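Local coordinates for protein MdcE (Pseudomonas aeruginosa, PDB 5VIP) that probably serves as the gamma subunit of a biotin-independent malonate decarboxylase, with a likely transferase activity, at residues G55-F60 with A101-A106; E93-D98 with R142-P147. One frame throughout, in Å; residues are numbered along the deposited sequence.

Contact 1 (G55-F60 with A101-A106); sequences GYPVRF and APRKRA
Two backbone hydrogen bonds join Pro57 and Arg59 to Ala106: Ala106 N donates to Pro57 O (2.9 Å) and Arg59 N to Ala106 O (2.7 Å). Both carbonyl and amide of Ala106 thus go to the flanking residues of Val58, the pattern of a parallel beta bridge, here where strand 106-113 begins beside strand 56-63 in the mixed sheet of the domain. Outside the bridge, side chains of each segment donate to backbone carbonyls of the other. Tyr56 OH donates to Lys104 O at 2.7 Å, and the ring meets Ala106 N at its edge; CG anti to N (chi1 -163°) carries the ring alongside the incoming segment. Arg103 NH1 reaches Gly55 O at 2.9 Å with a bent N-H...O angle of 140°, while one face of its guanidinium lies over Tyr56 CD2, the two planes 48° apart. Arg59 NH2 and Arg105 NH1, both donors and not hydrogen-bonded, lie 3.3 Å apart with guanidinium planes perpendicular; Asp50 OD1 forms salt bridges with both side chains and probably offsets their charges, with Glu93 a second carboxylate for Arg59 and Asp98 for Arg105. Beside the bridge, Val58 CG1 packs against Ala106 CB at 3.8 Å.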
loop_
_atom_site.group_PDB
_atom_site.type_symbol
_atom_site.label_atom_id
_atom_site.label_comp_id
_atom_site.label_asym_id
_atom_site.label_seq_id
_atom_site.Cartn_x
_atom_site.Cartn_y
_atom_site.Cartn_z
ATOM N N GLY A 55 29.298 5.990 -9.154
ATOM C CA GLY A 55 29.836 6.886 -8.147
ATOM C C GLY A 55 28.781 7.452 -7.212
ATOM O O GLY A 55 29.093 8.278 -6.353
ATOM N N TYR A 56 27.531 7.016 -7.377
ATOM C CA TYR A 56 26.440 7.490 -6.524
ATOM C C TYR A 56 26.120 6.463 -5.437
ATOM O O TYR A 56 26.014 5.273 -5.727
ATOM C CB TYR A 56 25.183 7.798 -7.360
ATOM C CG TYR A 56 24.191 8.668 -6.620
ATOM C CD1 TYR A 56 23.194 8.106 -5.829
ATOM C CD2 TYR A 56 24.277 10.050 -6.680
ATOM C CE1 TYR A 56 22.306 8.903 -5.135
ATOM C CE2 TYR A 56 23.392 10.852 -5.997
ATOM C CZ TYR A 56 22.409 10.274 -5.225
ATOM O OH TYR A 56 21.532 11.079 -4.538
ATOM N N PRO A 57 25.961 6.923 -4.182
ATOM C CA PRO A 57 25.665 6.014 -3.064
ATOM C C PRO A 57 24.307 5.313 -3.226
ATOM O O PRO A 57 23.325 5.987 -3.512
ATOM C CB PRO A 57 25.659 6.944 -1.842
ATOM C CG PRO A 57 25.375 8.313 -2.400
ATOM C CD PRO A 57 26.038 8.331 -3.747
ATOM N N VAL A 58 24.268 3.990 -3.074
ATOM C CA VAL A 58 23.010 3.244 -3.162
ATOM C C VAL A 58 22.879 2.203 -2.053
ATOM O O VAL A 58 23.874 1.745 -1.488
ATOM C CB VAL A 58 22.848 2.522 -4.532
ATOM C CG1 VAL A 58 23.137 3.463 -5.685
ATOM C CG2 VAL A 58 23.737 1.299 -4.619
ATOM N N ARG A 59 21.641 1.832 -1.741
ATOM C CA ARG A 59 21.381 0.714 -0.846
ATOM C C ARG A 59 20.443 -0.262 -1.547
ATOM O O ARG A 59 19.355 0.121 -1.992
ATOM C CB ARG A 59 20.793 1.204 0.487
ATOM C CG ARG A 59 20.223 0.103 1.381
ATOM C CD ARG A 59 19.882 0.652 2.776
ATOM N NE ARG A 59 21.090 0.865 3.574
ATOM C CZ ARG A 59 21.121 0.975 4.902
ATOM N NH1 ARG A 59 19.997 0.907 5.615
ATOM N NH2 ARG A 59 22.284 1.148 5.524
ATOM N N PHE A 60 20.886 -1.511 -1.677
ATOM C CA PHE A 60 20.075 -2.582 -2.257
ATOM C C PHE A 60 19.204 -3.221 -1.177
ATOM O O PHE A 60 19.662 -3.465 -0.063
ATOM C CB PHE A 60 20.955 -3.669 -2.900
ATOM C CG PHE A 60 21.713 -3.218 -4.130
ATOM C CD1 PHE A 60 21.153 -3.339 -5.396
ATOM C CD2 PHE A 60 23.001 -2.707 -4.020
ATOM C CE1 PHE A 60 21.855 -2.944 -6.528
ATOM C CE2 PHE A 60 23.708 -2.306 -5.149
ATOM C CZ PHE A 60 23.133 -2.426 -6.402
ATOM N N ALA A 101 23.252 14.724 4.612
ATOM C CA ALA A 101 24.131 14.467 3.476
ATOM C C ALA A 101 23.742 15.282 2.245
ATOM O O ALA A 101 22.563 15.559 2.021
ATOM C CB ALA A 101 24.135 12.975 3.151
ATOM N N PRO A 102 24.745 15.674 1.440
ATOM C CA PRO A 102 24.495 16.354 0.164
ATOM C C PRO A 102 23.869 15.406 -0.853
ATOM O O PRO A 102 23.204 15.845 -1.787
ATOM C CB PRO A 102 25.893 16.794 -0.279
ATOM C CG PRO A 102 26.816 15.805 0.369
ATOM C CD PRO A 102 26.186 15.500 1.701
ATOM N N ARG A 103 24.091 14.110 -0.662
ATOM C CA ARG A 103 23.547 13.091 -1.547
ATOM C C ARG A 103 22.748 12.053 -0.764
ATOM O O ARG A 103 23.317 11.287 0.016
ATOM C CB ARG A 103 24.666 12.379 -2.306
ATOM C CG ARG A 103 25.388 13.196 -3.361
ATOM C CD ARG A 103 26.709 12.507 -3.687
ATOM N NE ARG A 103 27.060 12.625 -5.095
ATOM C CZ ARG A 103 27.883 11.794 -5.724
ATOM N NH1 ARG A 103 28.441 10.787 -5.059
ATOM N NH2 ARG A 103 28.151 11.970 -7.013
ATOM N N LYS A 104 21.435 12.020 -0.971
ATOM C CA LYS A 104 20.606 10.964 -0.395
ATOM C C LYS A 104 20.838 9.677 -1.176
ATOM O O LYS A 104 20.731 9.673 -2.396
ATOM C CB LYS A 104 19.122 11.336 -0.443
ATOM C CG LYS A 104 18.801 12.759 -0.056
ATOM C CD LYS A 104 18.984 12.987 1.420
ATOM C CE LYS A 104 18.224 14.215 1.867
ATOM N NZ LYS A 104 18.175 14.266 3.353
ATOM N N ARG A 105 21.140 8.585 -0.482
ATOM C CA ARG A 105 21.468 7.350 -1.171
ATOM C C ARG A 105 20.250 6.805 -1.913
ATOM O O ARG A 105 19.103 6.978 -1.477
ATOM C CB ARG A 105 22.011 6.308 -0.191
ATOM C CG ARG A 105 20.952 5.549 0.586
ATOM C CD ARG A 105 21.604 4.770 1.708
ATOM N NE ARG A 105 22.210 5.668 2.687
ATOM C CZ ARG A 105 22.920 5.264 3.731
ATOM N NH1 ARG A 105 23.135 3.969 3.934
ATOM N NH2 ARG A 105 23.421 6.159 4.568
ATOM N N ALA A 106 20.501 6.170 -3.050
ATOM C CA ALA A 106 19.412 5.571 -3.803
ATOM C C ALA A 106 18.965 4.312 -3.084
ATOM O O ALA A 106 19.769 3.622 -2.455
ATOM C CB ALA A 106 19.832 5.264 -5.238
#

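Contact 2 (E93-D98 with R142-P147); sequences EALEAD and RLAGHP
Leu95 extends its CD1 branch into the angle between Ala144 and the imidazole of His146, touching Ala144 CB at 3.6 Å and lying 3.7 Å from His146 NE2. A chi1 of 178°, which sets CG opposite the backbone N, sends the leucine chain from the last turns of helix 81-97 toward the loop that follows helix 127-143. The imidazole crosses this side chain at a slant, and His146 NE2 also lies 3.7 Å from Leu95 CA. No direct hydrogen bond joins the two segments; a water does so instead, donating to Leu95 O at 2.6 Å and hydrogen-bonded to His146 NE2 at 2.8 Å. Further along the ring, His146 CE1 approaches Asp98 OD2 to 3.3 Å, with the carboxylate oxygen at the ring edge and the two planes only 15° apart. This is a close approach of a polarised C-H to an oxygen; the stronger polar partners lie elsewhere, Arg105 forming a salt bridge with Asp98 OD1 and offering its carbonyl O to His146 ND1. Both ring nitrogens are therefore engaged, one by backbone and one by water, which fixes the rotation of the buried imidazole. Gly145, at positive phi, closes helix 127-143 in a Schellman motif and turns the chain into His146, whose ring then points at the end of helix 81-97. The end of that helix thus meets the Schellman turn leaving helix 127-143, where successive beta-alpha-beta units adjoin over one side of the parallel part of the sheet.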
loop_
_atom_site.group_PDB
_atom_site.type_symbol
_atom_site.label_atom_id
_atom_site.label_comp_id
_atom_site.label_asym_id
_atom_site.label_seq_id
_atom_site.Cartn_x
_atom_site.Cartn_y
_atom_site.Cartn_z
ATOM N N GLU A 93 16.574 3.661 8.511
ATOM C CA GLU A 93 17.986 3.773 8.880
ATOM C C GLU A 93 18.736 4.636 7.864
ATOM O O GLU A 93 19.466 5.545 8.236
ATOM C CB GLU A 93 18.640 2.390 8.987
ATOM C CG GLU A 93 20.146 2.460 9.234
ATOM C CD GLU A 93 20.826 1.094 9.252
ATOM O OE1 GLU A 93 20.559 0.263 8.354
ATOM O OE2 GLU A 93 21.638 0.854 10.172
ATOM N N ALA A 94 18.542 4.354 6.579
ATOM C CA ALA A 94 19.168 5.141 5.525
ATOM C C ALA A 94 18.670 6.589 5.517
ATOM O O ALA A 94 19.456 7.518 5.332
ATOM C CB ALA A 94 18.927 4.489 4.164
ATOM N N LEU A 95 17.369 6.777 5.713
ATOM C CA LEU A 95 16.773 8.113 5.689
ATOM C C LEU A 95 17.382 9.010 6.771
ATOM O O LEU A 95 17.731 10.170 6.516
ATOM C CB LEU A 95 15.250 8.009 5.862
ATOM C CG LEU A 95 14.387 9.273 5.924
ATOM C CD1 LEU A 95 14.448 10.043 4.613
ATOM C CD2 LEU A 95 12.945 8.918 6.257
ATOM N N GLU A 96 17.529 8.454 7.968
ATOM C CA GLU A 96 18.061 9.197 9.107
ATOM C C GLU A 96 19.554 9.475 8.956
ATOM O O GLU A 96 20.031 10.536 9.334
ATOM C CB GLU A 96 17.793 8.432 10.403
ATOM C CG GLU A 96 16.301 8.276 10.719
ATOM C CD GLU A 96 15.614 9.606 11.004
ATOM O OE1 GLU A 96 16.186 10.416 11.760
ATOM O OE2 GLU A 96 14.505 9.845 10.475
ATOM N N ALA A 97 20.283 8.520 8.390
ATOM C CA ALA A 97 21.721 8.678 8.171
ATOM C C ALA A 97 22.043 9.777 7.152
ATOM O O ALA A 97 23.050 10.473 7.291
ATOM C CB ALA A 97 22.333 7.354 7.727
ATOM N N ASP A 98 21.193 9.934 6.138
ATOM C CA ASP A 98 21.445 10.906 5.071
ATOM C C ASP A 98 20.725 12.230 5.276
ATOM O O ASP A 98 20.699 13.069 4.374
ATOM C CB ASP A 98 21.035 10.335 3.714
ATOM C CG ASP A 98 21.875 9.156 3.304
ATOM O OD1 ASP A 98 22.920 8.917 3.947
ATOM O OD2 ASP A 98 21.497 8.471 2.331
ATOM N N ARG A 142 11.299 8.611 -0.429
ATOM C CA ARG A 142 11.114 9.203 -1.753
ATOM C C ARG A 142 10.812 10.703 -1.659
ATOM O O ARG A 142 11.433 11.507 -2.356
ATOM C CB ARG A 142 9.992 8.480 -2.524
ATOM C CG ARG A 142 9.654 9.097 -3.894
ATOM C CD ARG A 142 8.657 8.240 -4.712
ATOM N NE ARG A 142 7.518 7.784 -3.902
ATOM C CZ ARG A 142 6.557 8.582 -3.438
ATOM N NH1 ARG A 142 6.580 9.886 -3.695
ATOM N NH2 ARG A 142 5.572 8.078 -2.699
ATOM N N LEU A 143 9.867 11.077 -0.798
ATOM C CA LEU A 143 9.494 12.480 -0.642
ATOM C C LEU A 143 10.671 13.325 -0.147
ATOM O O LEU A 143 10.761 14.507 -0.464
ATOM C CB LEU A 143 8.304 12.625 0.320
ATOM C CG LEU A 143 6.969 12.048 -0.178
ATOM C CD1 LEU A 143 5.943 12.017 0.938
ATOM C CD2 LEU A 143 6.451 12.855 -1.360
ATOM N N ALA A 144 11.559 12.713 0.632
ATOM C CA ALA A 144 12.717 13.419 1.185
ATOM C C ALA A 144 13.849 13.569 0.168
ATOM O O ALA A 144 14.839 14.255 0.434
ATOM C CB ALA A 144 13.223 12.699 2.431
ATOM N N GLY A 145 13.716 12.921 -0.987
ATOM C CA GLY A 145 14.710 13.050 -2.035
ATOM C C GLY A 145 15.592 11.840 -2.298
ATOM O O GLY A 145 16.528 11.925 -3.086
ATOM N N HIS A 146 15.319 10.712 -1.650
ATOM C CA HIS A 146 16.013 9.481 -2.022
ATOM C C HIS A 146 15.460 8.945 -3.332
ATOM O O HIS A 146 14.251 8.749 -3.462
ATOM C CB HIS A 146 15.881 8.415 -0.938
ATOM C CG HIS A 146 16.602 8.748 0.329
ATOM N ND1 HIS A 146 17.841 8.226 0.637
ATOM C CD2 HIS A 146 16.257 9.544 1.370
ATOM C CE1 HIS A 146 18.227 8.688 1.815
ATOM N NE2 HIS A 146 17.283 9.486 2.281
ATOM N N PRO A 147 16.338 8.719 -4.327
ATOM C CA PRO A 147 15.829 8.049 -5.522
ATOM C C PRO A 147 15.465 6.611 -5.185
ATOM O O PRO A 147 16.295 5.885 -4.635
ATOM C CB PRO A 147 17.005 8.122 -6.506
ATOM C CG PRO A 147 17.871 9.251 -5.989
ATOM C CD PRO A 147 17.721 9.200 -4.499
HETATM O O HOH W 1 17.667 11.481 4.215
#

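How the contacts relate
From the N terminus, strand 56-63 leads into helix 81-97, and the chain then returns through 101-106 to strand 106-113. Contact 1 closes this strand-helix-strand passage, a beta-alpha-beta crossover between adjacent parallel strands. Contact 2 starts inside that loop, at 93-98, and closes a second one by way of strand 106-113 and helix 127-143. The two loops therefore cross rather than nest, with their centres about 9 Å apart. They also touch through packing, Arg105 NH2 lying 3.5 Å from Ala97 CB. Together they tie one end of the sheet to the ends of two covering helices.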